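Local coordinates for pyruvate carboxylase n-terminal domain (Aquifex aeolicus, PDB 1ULZ), which is the biotin carboxylase subunit of a pyruvate carboxylase, a protein of the ATP-grasp family with a Rossmann-like N-terminal domain, at residues A[275-278]-A[282-285]; A[128-133]-A[200-205]; A[242-247]-A[433-438]. The protein carries 1 engineered substitution. One frame throughout, in Å; residues are numbered along the deposited sequence.

Contact 1 of 3, residues A[275-278]-A[282-285]; sequences FIAD and NLYF
D278 and Y284 meet beside the turn of a beta hairpin. The hairpin pairs strands 269-277 and 283-289. It lies in the ATP-grasp part, and strand 283-289 is an outermost strand, within this chain, of the large antiparallel sheet. Y284 OH donates to D278 OD2 over 3.1 Å. It arrives on the anti side of the carboxylate, 26° out of the plane. D278 OD2 also accepts from N282 ND2 at 3.3 Å, through its syn lone pair. D278 OD1 is met by N282 N at 3.1 Å, from above the carboxylate plane. OD1 also accepts from E280 N in the turn. Both oxygens are thus held twice, and these donors probably help to stabilise the negative charge. D278 CG sits between its own backbone N and carbonyl carbon (chi1 63°), which puts the carboxylate within reach of the N282 backbone N and amide.

Next comes the backbone pairing. I276 and Y284 form a hydrogen-bonded pair, I276 N to Y284 O at 3.0 Å and Y284 N to I276 O at 3.0 Å. D278 N to N282 O adds a bond nearer the turn. F275-F285 and A277-L283 are the non-hydrogen-bonded pairs on either side.

F275, A277, L283 and F285 share one face of the sheet. The edge of the F285 ring points at the face of F275, a T-shaped pair with planes 86° apart and centroids separated by 5.8 Å. F275 also rests on V258 of helix 248-264, and L283 packs on I208 and Y210 of strand 206-214. I276 and Y284 lie on the other face, both touching V130. Their side chains cross at about a right angle, with I276 CG1 3.9 Å from Y284 CB. On the first face the packing is tightest at A277 CB and L283 CD2, only 3.3 Å apart.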
# COMPACT_ATOMS: atom_id res chain seq x y z
N PHE A 275 -20.89 11.51 14.44
CA PHE A 275 -21.47 12.85 14.62
C PHE A 275 -22.01 13.34 13.28
O PHE A 275 -21.79 12.73 12.23
CB PHE A 275 -20.42 13.89 15.04
CG PHE A 275 -19.73 13.62 16.34
CD1 PHE A 275 -18.70 12.70 16.43
CD2 PHE A 275 -20.09 14.32 17.48
CE1 PHE A 275 -18.03 12.49 17.62
CE2 PHE A 275 -19.43 14.11 18.68
CZ PHE A 275 -18.40 13.20 18.75
N ILE A 276 -22.73 14.46 13.33
CA ILE A 276 -23.22 15.12 12.13
C ILE A 276 -22.65 16.51 12.27
O ILE A 276 -22.66 17.07 13.37
CB ILE A 276 -24.76 15.19 12.05
CG1 ILE A 276 -25.33 15.81 13.32
CG2 ILE A 276 -25.33 13.81 11.82
CD1 ILE A 276 -26.84 15.88 13.31
N ALA A 277 -22.12 17.06 11.19
CA ALA A 277 -21.54 18.40 11.26
C ALA A 277 -22.37 19.37 10.45
O ALA A 277 -22.93 18.99 9.42
CB ALA A 277 -20.11 18.37 10.74
N ASP A 278 -22.45 20.61 10.91
CA ASP A 278 -23.20 21.61 10.17
C ASP A 278 -22.23 22.34 9.26
O ASP A 278 -21.03 22.06 9.27
CB ASP A 278 -23.90 22.60 11.12
CG ASP A 278 -22.93 23.40 11.97
OD1 ASP A 278 -21.79 23.63 11.52
OD2 ASP A 278 -23.32 23.84 13.07
N ASN A 282 -19.47 22.53 13.18
CA ASN A 282 -19.84 22.16 14.54
C ASN A 282 -20.36 20.73 14.53
O ASN A 282 -21.13 20.35 13.64
CB ASN A 282 -20.92 23.10 15.08
CG ASN A 282 -20.40 24.50 15.34
OD1 ASN A 282 -19.57 24.70 16.22
ND2 ASN A 282 -20.88 25.47 14.56
N LEU A 283 -19.95 19.93 15.51
CA LEU A 283 -20.37 18.53 15.57
C LEU A 283 -21.41 18.25 16.65
O LEU A 283 -21.43 18.90 17.69
CB LEU A 283 -19.16 17.62 15.81
CG LEU A 283 -17.95 17.80 14.89
CD1 LEU A 283 -16.93 16.69 15.17
CD2 LEU A 283 -18.39 17.75 13.45
N TYR A 284 -22.25 17.26 16.38
CA TYR A 284 -23.29 16.84 17.31
C TYR A 284 -23.32 15.31 17.30
O TYR A 284 -23.51 14.68 16.26
CB TYR A 284 -24.66 17.38 16.88
CG TYR A 284 -24.68 18.86 16.56
CD1 TYR A 284 -24.33 19.33 15.29
CD2 TYR A 284 -25.07 19.80 17.52
CE1 TYR A 284 -24.38 20.68 14.99
CE2 TYR A 284 -25.12 21.15 17.22
CZ TYR A 284 -24.78 21.58 15.95
OH TYR A 284 -24.85 22.93 15.64
N PHE A 285 -23.11 14.71 18.47
CA PHE A 285 -23.08 13.26 18.61
C PHE A 285 -24.41 12.59 18.27
O PHE A 285 -25.47 13.06 18.67
CB PHE A 285 -22.64 12.88 20.03
CG PHE A 285 -22.68 11.41 20.31
CD1 PHE A 285 -23.86 10.80 20.73
CD2 PHE A 285 -21.54 10.63 20.17
CE1 PHE A 285 -23.89 9.44 21.01
CE2 PHE A 285 -21.57 9.27 20.45
CZ PHE A 285 -22.74 8.67 20.87

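Contact 2 of 3, residues A[128-133]-A[200-205]; sequences PVVPGS and KFIENP
K200 and P131 join the two connecting segments that lead into and out of the small B domain of the ATP-grasp fold. As in other biotin carboxylases, this domain is an excursion of the chain, and here residues 128-133 enter it and 200-205 leave it. The two segments meet at V130-P131 and K200-I202 and diverge from there. K200 N donates to P131 O at 2.9 Å, an almost straight bond (161° at the hydrogen). It fixes the backbones at this point.

The K200 side chain starts toward the other segment. K200 CB lies 3.5 Å from P131 O and 3.8 Å from P131 CG. CG lies anti to the backbone N (chi1 -167°), which carries the chain obliquely across the proline ring. K200 CD then touches the ring, 3.6 Å from P131 CG, and P131 CD is a little farther off. Beyond CD the chain bends at chi4, and its end leads away from P131. The side chain makes its part of the contact with its methylene groups, CB and CD. K200 also touches Y284 of strand 283-289.

V130 completes the packing on the 128-133 side. Its two methyls divide the work between backbone and side chain. Y284 touches V130, P131 and I202 as well, so the hairpin strand backs both segments. P131 further packs on I150 of helix 140-150. V130 CG1 approaches the carbonyl of K200, 3.5 Å from K200 O. The side chains of V130 and I202 slide past each other in opposite directions, V130 CG2 4.2 Å from I202 CG1.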
# COMPACT_ATOMS: atom_id res chain seq x y z
N PRO A 128 -21.21 17.09 22.95
CA PRO A 128 -22.29 17.88 22.35
C PRO A 128 -23.26 17.04 21.54
O PRO A 128 -22.87 16.14 20.79
CB PRO A 128 -21.53 18.89 21.48
CG PRO A 128 -20.28 18.15 21.11
CD PRO A 128 -19.90 17.50 22.42
N VAL A 129 -24.55 17.34 21.70
CA VAL A 129 -25.61 16.65 21.00
C VAL A 129 -26.49 17.71 20.37
O VAL A 129 -26.37 18.89 20.70
CB VAL A 129 -26.45 15.79 21.96
CG1 VAL A 129 -25.56 14.77 22.67
CG2 VAL A 129 -27.14 16.68 22.98
N VAL A 130 -27.36 17.32 19.44
CA VAL A 130 -28.24 18.28 18.80
C VAL A 130 -29.20 18.86 19.84
O VAL A 130 -29.93 18.12 20.49
CB VAL A 130 -29.05 17.63 17.65
CG1 VAL A 130 -30.04 18.63 17.09
CG2 VAL A 130 -28.11 17.15 16.56
N PRO A 131 -29.20 20.18 20.01
CA PRO A 131 -30.09 20.81 20.99
C PRO A 131 -31.56 20.75 20.59
O PRO A 131 -31.89 20.71 19.41
CB PRO A 131 -29.55 22.24 21.09
CG PRO A 131 -29.03 22.49 19.70
CD PRO A 131 -28.33 21.18 19.37
N GLY A 132 -32.43 20.74 21.58
CA GLY A 132 -33.86 20.67 21.31
C GLY A 132 -34.64 20.80 22.60
O GLY A 132 -34.09 21.21 23.63
N SER A 133 -35.91 20.43 22.56
CA SER A 133 -36.75 20.52 23.75
C SER A 133 -36.43 19.43 24.76
O SER A 133 -36.07 18.32 24.40
CB SER A 133 -38.23 20.45 23.35
OG SER A 133 -38.49 19.27 22.61
N LYS A 200 -33.15 21.28 16.89
CA LYS A 200 -32.43 22.14 15.96
C LYS A 200 -32.31 21.36 14.65
O LYS A 200 -32.05 20.16 14.67
CB LYS A 200 -31.04 22.45 16.51
CG LYS A 200 -30.32 23.57 15.79
CD LYS A 200 -28.90 23.71 16.32
CE LYS A 200 -28.29 25.04 15.94
NZ LYS A 200 -28.23 25.24 14.47
N PHE A 201 -32.51 22.05 13.52
CA PHE A 201 -32.41 21.42 12.21
C PHE A 201 -31.00 21.59 11.67
O PHE A 201 -30.57 22.71 11.40
CB PHE A 201 -33.39 22.08 11.22
CG PHE A 201 -33.39 21.47 9.83
CD1 PHE A 201 -33.85 22.19 8.74
CD2 PHE A 201 -32.97 20.16 9.63
CE1 PHE A 201 -33.89 21.63 7.47
CE2 PHE A 201 -33.01 19.59 8.36
CZ PHE A 201 -33.47 20.32 7.28
N ILE A 202 -30.28 20.48 11.52
CA ILE A 202 -28.91 20.52 10.98
C ILE A 202 -29.06 20.16 9.51
O ILE A 202 -29.07 18.99 9.14
CB ILE A 202 -28.00 19.47 11.66
CG1 ILE A 202 -28.11 19.60 13.18
CG2 ILE A 202 -26.55 19.70 11.24
CD1 ILE A 202 -27.76 20.98 13.70
N GLU A 203 -29.18 21.19 8.68
CA GLU A 203 -29.40 21.03 7.25
C GLU A 203 -28.16 20.77 6.39
O GLU A 203 -27.11 21.38 6.60
CB GLU A 203 -30.15 22.27 6.74
CG GLU A 203 -30.52 22.24 5.28
CD GLU A 203 -31.60 23.25 4.95
OE1 GLU A 203 -31.58 24.36 5.54
OE2 GLU A 203 -32.46 22.94 4.10
N ASN A 204 -28.31 19.89 5.40
CA ASN A 204 -27.19 19.53 4.52
C ASN A 204 -26.04 19.13 5.43
O ASN A 204 -24.95 19.69 5.36
CB ASN A 204 -26.75 20.74 3.68
CG ASN A 204 -27.85 21.25 2.76
OD1 ASN A 204 -27.76 22.37 2.24
ND2 ASN A 204 -28.89 20.44 2.54
N PRO A 205 -26.27 18.15 6.32
CA PRO A 205 -25.22 17.72 7.24
C PRO A 205 -24.13 16.84 6.64
O PRO A 205 -24.32 16.16 5.63
CB PRO A 205 -25.99 16.97 8.32
CG PRO A 205 -27.08 16.30 7.51
CD PRO A 205 -27.53 17.42 6.58

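Contact 3 of 3, residues A[242-247]-A[433-438]; sequences PSLILT and GKFTTK
L244 packs on G433 and F435, and the chain just beyond F435 is held at a doubly gripped polar atom, the carbonyl O of P205. T437 grips it with both its side-chain OG1 and its backbone N. These bonds tie 433-438 to the chain leading into strand 206-214. The direct contact between 242-247 and 433-438 is small and apolar, and one methyl of L244 carries it.

L244 CD1 lies 3.8 Å from G433 CA and about 4.0 Å from G433 O. L244 CD1 also approaches F435 CE1 at 4.4 Å, a loose and oblique contact with the ring. L244 CG stands anti to its carbonyl carbon (chi1 -60°). The leucine CB points toward 433-438, and CD1 makes the contact. G433 directly follows helix 428-432, in a Schellman motif with a positive phi of 83°. This turn presents a backbone carbon with no side chain to the leucine. Two residues on, F435 also meets the ring of F430 from that helix.

K206 holds F435 in two ways. Its NZ bonds to the carbonyl O of F435, and it makes a cation-pi interaction with the F435 ring. On the other segment, S243 OG bonds to E225 OE2 of strand 220-232.

The contact joins the ATP-grasp and C-terminal parts of the chain. The loop after strand 235-241 faces the end of helix 428-432. F435 packs on D227 and I230 of strand 220-232, L244 touches Y332 of strand 332-339, and I245 lies on strand 206-214.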
# COMPACT_ATOMS: atom_id res chain seq x y z
N PRO A 242 -8.04 12.76 6.90
CA PRO A 242 -9.01 13.22 7.89
C PRO A 242 -10.06 14.01 7.11
O PRO A 242 -10.07 13.95 5.88
CB PRO A 242 -8.18 14.11 8.80
CG PRO A 242 -7.21 14.74 7.83
CD PRO A 242 -6.80 13.57 6.95
N SER A 243 -10.94 14.73 7.79
CA SER A 243 -11.94 15.52 7.07
C SER A 243 -11.31 16.84 6.62
O SER A 243 -10.21 17.19 7.06
CB SER A 243 -13.17 15.81 7.94
OG SER A 243 -12.90 16.80 8.92
N LEU A 244 -11.99 17.56 5.74
CA LEU A 244 -11.49 18.83 5.24
C LEU A 244 -12.09 20.03 5.99
O LEU A 244 -11.64 21.16 5.81
CB LEU A 244 -11.79 18.97 3.75
CG LEU A 244 -11.19 17.90 2.84
CD1 LEU A 244 -11.87 17.92 1.48
CD2 LEU A 244 -9.69 18.11 2.72
N ILE A 245 -13.10 19.79 6.82
CA ILE A 245 -13.73 20.88 7.55
C ILE A 245 -13.13 21.21 8.92
O ILE A 245 -13.27 22.33 9.41
CB ILE A 245 -15.23 20.63 7.76
CG1 ILE A 245 -15.44 19.27 8.42
CG2 ILE A 245 -15.94 20.68 6.43
CD1 ILE A 245 -16.90 18.96 8.64
N LEU A 246 -12.47 20.24 9.55
CA LEU A 246 -11.88 20.51 10.86
C LEU A 246 -10.44 20.96 10.75
O LEU A 246 -9.66 20.41 9.96
CB LEU A 246 -11.94 19.27 11.76
CG LEU A 246 -13.33 18.75 12.12
CD1 LEU A 246 -13.20 17.51 12.99
CD2 LEU A 246 -14.12 19.84 12.83
N THR A 247 -10.09 21.97 11.53
CA THR A 247 -8.73 22.48 11.56
C THR A 247 -8.03 21.65 12.63
O THR A 247 -8.69 20.94 13.40
CB THR A 247 -8.69 23.96 11.99
OG1 THR A 247 -9.29 24.08 13.29
CG2 THR A 247 -9.46 24.82 11.00
N GLY A 433 -13.61 19.57 -3.00
CA GLY A 433 -13.79 19.20 -1.60
C GLY A 433 -15.11 19.63 -1.02
O GLY A 433 -15.27 19.70 0.20
N LYS A 434 -16.08 19.92 -1.89
CA LYS A 434 -17.41 20.35 -1.47
C LYS A 434 -18.43 19.21 -1.58
O LYS A 434 -18.76 18.78 -2.69
CB LYS A 434 -17.88 21.52 -2.36
CG LYS A 434 -17.58 22.93 -1.85
CD LYS A 434 -16.14 23.11 -1.34
CE LYS A 434 -16.07 22.90 0.19
NZ LYS A 434 -14.74 23.23 0.76
N PHE A 435 -18.93 18.74 -0.45
CA PHE A 435 -19.91 17.66 -0.47
C PHE A 435 -20.54 17.41 0.89
O PHE A 435 -19.91 17.58 1.93
CB PHE A 435 -19.26 16.35 -0.97
CG PHE A 435 -18.05 15.92 -0.17
CD1 PHE A 435 -16.80 16.43 -0.45
CD2 PHE A 435 -18.18 15.01 0.87
CE1 PHE A 435 -15.69 16.04 0.29
CE2 PHE A 435 -17.07 14.61 1.61
CZ PHE A 435 -15.83 15.13 1.32
N THR A 436 -21.80 17.00 0.88
CA THR A 436 -22.54 16.69 2.10
C THR A 436 -23.22 15.34 1.91
O THR A 436 -23.05 14.70 0.87
CB THR A 436 -23.62 17.76 2.40
OG1 THR A 436 -24.64 17.72 1.40
CG2 THR A 436 -23.00 19.15 2.43
N THR A 437 -23.99 14.92 2.90
CA THR A 437 -24.68 13.64 2.82
C THR A 437 -25.67 13.58 1.67
O THR A 437 -26.14 12.51 1.31
CB THR A 437 -25.42 13.33 4.13
OG1 THR A 437 -26.27 14.43 4.48
CG2 THR A 437 -24.42 13.06 5.26
N LYS A 438 -25.99 14.73 1.08
CA LYS A 438 -26.93 14.74 -0.03
C LYS A 438 -26.23 14.99 -1.36
O LYS A 438 -26.85 15.42 -2.34
CB LYS A 438 -28.00 15.80 0.20
CG LYS A 438 -27.48 17.21 0.24
CD LYS A 438 -28.31 18.05 1.19
CE LYS A 438 -29.79 17.71 1.09
NZ LYS A 438 -30.12 16.41 1.76

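How the contacts relate
Along the chain, contact 2 closes before the other two open. Contact 1 is then nested inside the long loop closed by contact 3. The centres of contacts 1 and 2 are about 8 Å apart, those of 1 and 3 about 12 Å, and those of 2 and 3 about 18 Å. Contact 1 touches both others. F285 N probably bonds to P128 O of contact 2 at 2.7 Å, and A277 packs on I245 of contact 3. P205 and T437 link contacts 2 and 3. The hairpin of contact 1 lies between the B-domain connections of contact 2 and the join to the C-terminal part at contact 3, so three regions meet around one antiparallel sheet.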